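Local coordinates for membrane lipoprotein TpN32 (PDB 1XS5) that binds L-methionine in a cleft between two lobes and probably serves as the periplasmic binding lipoprotein of a methionine uptake system, at residues F56-P61 with V199-R204; V103-N108 with D163-A168. One frame throughout, in Å; residues are numbered along the deposited sequence.

In the fold
Each contact pairs two neighbouring strands within one sheet, and the two contacts lie in different sheets, which form the cores of the two lobes of a periplasmic binding protein. Contact 1 (56-61 with 199-204) pairs strand 54-59 with strand 198-203 in the six-stranded mixed sheet; contact 2 (103-108 with 163-168) pairs strands 103-107 and 167-170 in the five-stranded one. Along the chain the order is 56-61, 103-108, 163-168, 199-204, so the chain leaves the first lobe, builds contact 2, and returns to complete contact 1. The centres of the two contacts lie about 27 Å apart, on opposite sides of the chain's centre. Contact 1 reaches the bound methionine directly, whereas contact 2 stands further back.

Contact 1 (F56-P61 with V199-R204). With MET (methionine), chain B.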
loop_
_atom_site.group_PDB
_atom_site.type_symbol
_atom_site.label_atom_id
_atom_site.label_comp_id
_atom_site.label_asym_id
_atom_site.label_seq_id
_atom_site.Cartn_x
_atom_site.Cartn_y
_atom_site.Cartn_z
ATOM N N PHE A 56 -3.427 3.629 9.610
ATOM C CA PHE A 56 -4.052 3.416 8.307
ATOM C C PHE A 56 -3.020 3.646 7.205
ATOM O O PHE A 56 -2.808 4.774 6.735
ATOM C CB PHE A 56 -5.262 4.365 8.182
ATOM C CG PHE A 56 -6.011 4.254 6.846
ATOM C CD1 PHE A 56 -6.285 3.020 6.281
ATOM C CD2 PHE A 56 -6.461 5.370 6.204
ATOM C CE1 PHE A 56 -7.011 2.938 5.084
ATOM C CE2 PHE A 56 -7.179 5.277 5.032
ATOM C CZ PHE A 56 -7.442 4.064 4.487
ATOM N N PHE A 57 -2.358 2.567 6.783
ATOM C CA PHE A 57 -1.339 2.715 5.725
ATOM C C PHE A 57 -0.942 1.429 4.996
ATOM O O PHE A 57 -0.228 1.505 4.016
ATOM C CB PHE A 57 -0.033 3.258 6.321
ATOM C CG PHE A 57 0.794 2.192 7.023
ATOM C CD1 PHE A 57 0.448 1.739 8.296
ATOM C CD2 PHE A 57 1.919 1.646 6.401
ATOM C CE1 PHE A 57 1.227 0.759 8.953
ATOM C CE2 PHE A 57 2.700 0.677 7.031
ATOM C CZ PHE A 57 2.361 0.234 8.316
ATOM N N GLN A 58 -1.435 0.267 5.448
ATOM C CA GLN A 58 -0.964 -0.988 4.890
ATOM C C GLN A 58 -2.077 -1.941 4.481
ATOM O O GLN A 58 -3.256 -1.677 4.758
ATOM C CB GLN A 58 -0.123 -1.694 5.964
ATOM C CG GLN A 58 -1.019 -2.315 7.120
ATOM C CD GLN A 58 -0.275 -2.579 8.452
ATOM O OE1 GLN A 58 0.687 -3.313 8.509
ATOM N NE2 GLN A 58 -0.745 -1.971 9.503
ATOM N N HIS A 59 -1.671 -3.054 3.858
ATOM C CA HIS A 59 -2.633 -4.099 3.499
ATOM C C HIS A 59 -2.414 -5.306 4.463
ATOM O O HIS A 59 -1.458 -5.313 5.250
ATOM C CB HIS A 59 -2.483 -4.491 2.016
ATOM C CG HIS A 59 -1.072 -4.674 1.557
ATOM N ND1 HIS A 59 -0.218 -5.616 2.086
ATOM C CD2 HIS A 59 -0.388 -4.074 0.561
ATOM C CE1 HIS A 59 0.927 -5.593 1.434
ATOM N NE2 HIS A 59 0.846 -4.663 0.499
ATOM N N VAL A 60 -3.292 -6.316 4.430
ATOM C CA VAL A 60 -3.135 -7.424 5.355
ATOM C C VAL A 60 -1.824 -8.240 5.268
ATOM O O VAL A 60 -1.271 -8.621 6.307
ATOM C CB VAL A 60 -4.398 -8.371 5.326
ATOM C CG1 VAL A 60 -4.160 -9.563 6.244
ATOM C CG2 VAL A 60 -5.625 -7.600 5.852
ATOM N N PRO A 61 -1.327 -8.547 4.041
ATOM C CA PRO A 61 -0.074 -9.300 3.959
ATOM C C PRO A 61 1.069 -8.538 4.667
ATOM O O PRO A 61 1.927 -9.136 5.285
ATOM C CB PRO A 61 0.165 -9.425 2.442
ATOM C CG PRO A 61 -1.228 -9.611 1.907
ATOM C CD PRO A 61 -2.024 -8.542 2.726
ATOM N N VAL A 199 -6.137 -1.501 4.947
ATOM C CA VAL A 199 -7.033 -1.684 6.080
ATOM C C VAL A 199 -6.744 -0.776 7.270
ATOM O O VAL A 199 -5.626 -0.255 7.432
ATOM C CB VAL A 199 -6.907 -3.127 6.625
ATOM C CG1 VAL A 199 -7.582 -4.137 5.681
ATOM C CG2 VAL A 199 -5.423 -3.494 6.744
ATOM N N LEU A 200 -7.759 -0.628 8.118
ATOM C CA LEU A 200 -7.640 0.169 9.336
ATOM C C LEU A 200 -7.153 -0.890 10.336
ATOM O O LEU A 200 -7.785 -1.925 10.486
ATOM C CB LEU A 200 -9.010 0.714 9.728
ATOM C CG LEU A 200 -8.965 1.538 11.018
ATOM C CD1 LEU A 200 -7.967 2.727 10.804
ATOM C CD2 LEU A 200 -10.396 2.031 11.380
ATOM N N VAL A 201 -6.061 -0.629 11.052
ATOM C CA VAL A 201 -5.470 -1.629 11.948
ATOM C C VAL A 201 -5.389 -1.221 13.400
ATOM O O VAL A 201 -5.114 -0.046 13.708
ATOM C CB VAL A 201 -4.031 -1.990 11.419
ATOM C CG1 VAL A 201 -3.204 -2.776 12.451
ATOM C CG2 VAL A 201 -4.188 -2.798 10.102
ATOM N N VAL A 202 -5.669 -2.175 14.295
ATOM C CA VAL A 202 -5.551 -1.914 15.740
ATOM C C VAL A 202 -4.919 -3.107 16.439
ATOM O O VAL A 202 -4.651 -4.157 15.822
ATOM C CB VAL A 202 -6.933 -1.616 16.410
ATOM C CG1 VAL A 202 -7.584 -0.394 15.756
ATOM C CG2 VAL A 202 -7.852 -2.867 16.296
ATOM N N LYS A 203 -4.636 -2.952 17.731
ATOM C CA LYS A 203 -4.074 -4.057 18.473
ATOM C C LYS A 203 -5.217 -5.033 18.768
ATOM O O LYS A 203 -6.341 -4.608 18.963
ATOM C CB LYS A 203 -3.476 -3.552 19.769
ATOM C CG LYS A 203 -2.935 -4.650 20.619
ATOM C CD LYS A 203 -2.884 -4.141 22.035
ATOM C CE LYS A 203 -1.609 -3.378 22.223
ATOM N NZ LYS A 203 -0.568 -4.437 22.251
ATOM N N ARG A 204 -4.944 -6.335 18.766
ATOM C CA ARG A 204 -6.003 -7.313 19.045
ATOM C C ARG A 204 -6.530 -6.956 20.437
ATOM O O ARG A 204 -5.748 -6.732 21.371
ATOM C CB ARG A 204 -5.452 -8.747 19.070
ATOM C CG ARG A 204 -6.514 -9.810 19.241
ATOM C CD ARG A 204 -5.877 -11.193 19.280
ATOM N NE ARG A 204 -5.358 -11.633 17.983
ATOM C CZ ARG A 204 -6.113 -11.912 16.915
ATOM N NH1 ARG A 204 -7.437 -11.792 16.972
ATOM N NH2 ARG A 204 -5.543 -12.345 15.785
HETATM N N MET B . -0.647 1.915 0.152
HETATM C CA MET B . 0.272 0.737 -0.058
HETATM C C MET B . -0.191 -0.213 -1.184
HETATM O O MET B . 0.647 -0.604 -2.034
HETATM C CB MET B . 0.398 -0.082 1.246
HETATM C CG MET B . 1.525 -1.091 1.174
HETATM S SD MET B . 1.704 -2.116 2.652
HETATM C CE MET B . 2.595 -0.909 3.721
HETATM O OXT MET B . -1.393 -0.560 -1.199
HETATM O O HOH W 1 -3.024 0.179 8.323
#
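Val199 N donates to Gln58 O at 2.9 Å, a direct backbone bond that meets the carbonyl nearly head-on and ties the two antiparallel strands together where 56-61 turns a corner. A water continues the link beside it. Water 1 accepts from Phe57 N at 2.9 Å and lies 2.8 Å from Val199 O, with a weak bond from Gln58 NE2, so it links Phe57 to Val199 beside the direct bond.

Side-chain packing flanks the bond. Val60 CG2 makes an apolar contact with Val199 CG1 at 4.0 Å, the two side chains crossing at about a right angle, while Val199 CG2 sits against Gln58 O. The Phe56 ring, swung out with CG anti to the backbone N (chi1 180°), brings its CD1 edge to Val199 O, which lies in the ring plane. Leu200 CD1 reaches Phe56 CB, a second apolar pair. Gln58 runs out along an extended chain until NE2 lies against Val201 CG2 at 3.6 Å; its amide is held by His62 through OE1 and by Asn44 through NE2.

The other side of 57-59 belongs to the ligand. Methionine SD sits over one face of the His59 imidazole, displaced toward the rim, 3.4 Å from His59 NE2. Gln58 CB covers the centre of one face of the Phe57 ring and also touches methionine CE at 3.6 Å; that methyl lies near Phe57 CE2 as well. His59 ND1 accepts from His62 N, capping the helix that starts at Val60, and NE2 is bonded to Asn112, which fixes the ring's rotation.

Glu83, Asn198, Arg115 and Asn171 bind the ligand by hydrogen bonds. Contact 1 thus gives the thioether an aromatic and aliphatic seat, consistent with selection for methionine.

Contact 2 (V103-N108 with D163-A168); sequences VIAIPN and DQVDGA
Gly167 lies opposite Ile104 and Ala168 opposite Ala105 in a parallel pairing, with CA atoms 4.7 and 4.6 Å apart. Gly167 is gripped through both its backbone polar atoms: its N donates to Val103 O at 3.2 Å, and its O receives Ala105 N at 3.1 Å. Ile104 CA and Ala168 CA add C-H...O contacts to Gly167 O and Ala105 O. Val103 O also takes a weak bond from Asp166 N.

Ahead of the strand pair, a side chain takes over the bonding. Asp166 OD2 accepts Val103 N at 2.6 Å, a short and nearly straight bond (167°) made with its anti lone pair, the one turned away from OD1. With CG anti to the carbonyl carbon (chi1 -64°), the carboxylate reaches across to the start of strand 103-107. Val165 packs CG1 against Val103 CG1 at 4.0 Å, and its CB lies 3.7 Å from Val103 O. Ala105 CB and Ala168 CB meet at 4.3 Å on one face of the sheet; on the other, Ile104 CG2 lies beside Gly167 O.

This parallel pair belongs to the sheet core of one lobe of a periplasmic binding protein fold, the Ala168 side chain about 13 Å from the bound methionine. Strand 103-107 also bonds to 149-153 through Ile104 and Ile106; 167-170 lies between 103-107 and antiparallel 86-88, with Ser89 OG bonded to Asp166 O. Helix 158-161 packs Leu158 on Ala105, and helix 110-122 covers Ile106.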
loop_
_atom_site.group_PDB
_atom_site.type_symbol
_atom_site.label_atom_id
_atom_site.label_comp_id
_atom_site.label_asym_id
_atom_site.label_seq_id
_atom_site.Cartn_x
_atom_site.Cartn_y
_atom_site.Cartn_z
ATOM N N VAL A 103 16.828 -2.586 -16.415
ATOM C CA VAL A 103 16.860 -2.577 -14.932
ATOM C C VAL A 103 15.483 -2.184 -14.357
ATOM O O VAL A 103 14.971 -1.104 -14.661
ATOM C CB VAL A 103 17.916 -1.549 -14.363
ATOM C CG1 VAL A 103 17.801 -1.466 -12.826
ATOM C CG2 VAL A 103 19.337 -1.961 -14.750
ATOM N N ILE A 104 14.872 -3.057 -13.569
ATOM C CA ILE A 104 13.552 -2.752 -12.988
ATOM C C ILE A 104 13.662 -2.735 -11.455
ATOM O O ILE A 104 14.061 -3.723 -10.834
ATOM C CB ILE A 104 12.491 -3.802 -13.444
ATOM C CG1 ILE A 104 12.341 -3.758 -14.972
ATOM C CG2 ILE A 104 11.147 -3.517 -12.788
ATOM C CD1 ILE A 104 11.188 -4.650 -15.527
ATOM N N ALA A 105 13.305 -1.606 -10.845
ATOM C CA ALA A 105 13.366 -1.451 -9.400
ATOM C C ALA A 105 12.034 -1.862 -8.795
ATOM O O ALA A 105 10.980 -1.505 -9.324
ATOM C CB ALA A 105 13.639 0.017 -9.059
ATOM N N ILE A 106 12.081 -2.558 -7.666
ATOM C CA ILE A 106 10.879 -2.991 -6.978
ATOM C C ILE A 106 10.986 -2.747 -5.470
ATOM O O ILE A 106 12.091 -2.533 -4.938
ATOM C CB ILE A 106 10.635 -4.505 -7.233
ATOM C CG1 ILE A 106 11.802 -5.327 -6.694
ATOM C CG2 ILE A 106 10.527 -4.790 -8.743
ATOM C CD1 ILE A 106 11.635 -6.831 -7.039
ATOM N N PRO A 107 9.864 -2.844 -4.745
ATOM C CA PRO A 107 9.899 -2.618 -3.309
ATOM C C PRO A 107 10.806 -3.620 -2.616
ATOM O O PRO A 107 10.943 -4.753 -3.065
ATOM C CB PRO A 107 8.436 -2.810 -2.888
ATOM C CG PRO A 107 7.680 -2.339 -4.063
ATOM C CD PRO A 107 8.466 -2.994 -5.210
ATOM N N ASN A 108 11.406 -3.207 -1.507
ATOM C CA ASN A 108 12.297 -4.120 -0.774
ATOM C C ASN A 108 11.707 -4.671 0.525
ATOM O O ASN A 108 12.401 -5.369 1.271
ATOM C CB ASN A 108 13.661 -3.455 -0.520
ATOM C CG ASN A 108 13.643 -2.507 0.661
ATOM O OD1 ASN A 108 12.585 -2.162 1.203
ATOM N ND2 ASN A 108 14.832 -2.065 1.064
ATOM N N ASP A 163 13.898 8.031 -12.578
ATOM C CA ASP A 163 14.529 8.568 -13.767
ATOM C C ASP A 163 15.916 7.994 -14.079
ATOM O O ASP A 163 16.540 8.348 -15.101
ATOM C CB ASP A 163 14.553 10.107 -13.683
ATOM C CG ASP A 163 13.169 10.695 -13.903
ATOM O OD1 ASP A 163 12.577 10.393 -14.983
ATOM O OD2 ASP A 163 12.667 11.440 -13.011
ATOM N N GLN A 164 16.364 7.062 -13.244
ATOM C CA GLN A 164 17.659 6.439 -13.433
ATOM C C GLN A 164 17.605 4.924 -13.719
ATOM O O GLN A 164 18.642 4.264 -13.794
ATOM C CB GLN A 164 18.538 6.703 -12.211
ATOM C CG GLN A 164 19.050 8.159 -12.101
ATOM C CD GLN A 164 18.019 9.129 -11.550
ATOM O OE1 GLN A 164 17.466 8.917 -10.483
ATOM N NE2 GLN A 164 17.760 10.203 -12.283
ATOM N N VAL A 165 16.405 4.361 -13.823
ATOM C CA VAL A 165 16.258 2.933 -14.132
ATOM C C VAL A 165 15.330 2.808 -15.349
ATOM O O VAL A 165 14.692 3.757 -15.739
ATOM C CB VAL A 165 15.648 2.128 -12.944
ATOM C CG1 VAL A 165 16.617 2.155 -11.740
ATOM C CG2 VAL A 165 14.296 2.746 -12.525
ATOM N N ASP A 166 15.263 1.628 -15.944
ATOM C CA ASP A 166 14.404 1.431 -17.112
ATOM C C ASP A 166 12.921 1.364 -16.735
ATOM O O ASP A 166 12.060 1.775 -17.518
ATOM C CB ASP A 166 14.836 0.143 -17.837
ATOM C CG ASP A 166 16.265 0.258 -18.387
ATOM O OD1 ASP A 166 16.485 1.197 -19.185
ATOM O OD2 ASP A 166 17.136 -0.569 -18.020
ATOM N N GLY A 167 12.631 0.811 -15.562
ATOM C CA GLY A 167 11.242 0.776 -15.099
ATOM C C GLY A 167 11.206 0.603 -13.584
ATOM O O GLY A 167 12.239 0.340 -12.956
ATOM N N ALA A 168 10.022 0.741 -12.982
ATOM C CA ALA A 168 9.886 0.552 -11.554
ATOM C C ALA A 168 8.453 0.164 -11.238
ATOM O O ALA A 168 7.505 0.698 -11.870
ATOM C CB ALA A 168 10.215 1.844 -10.812
#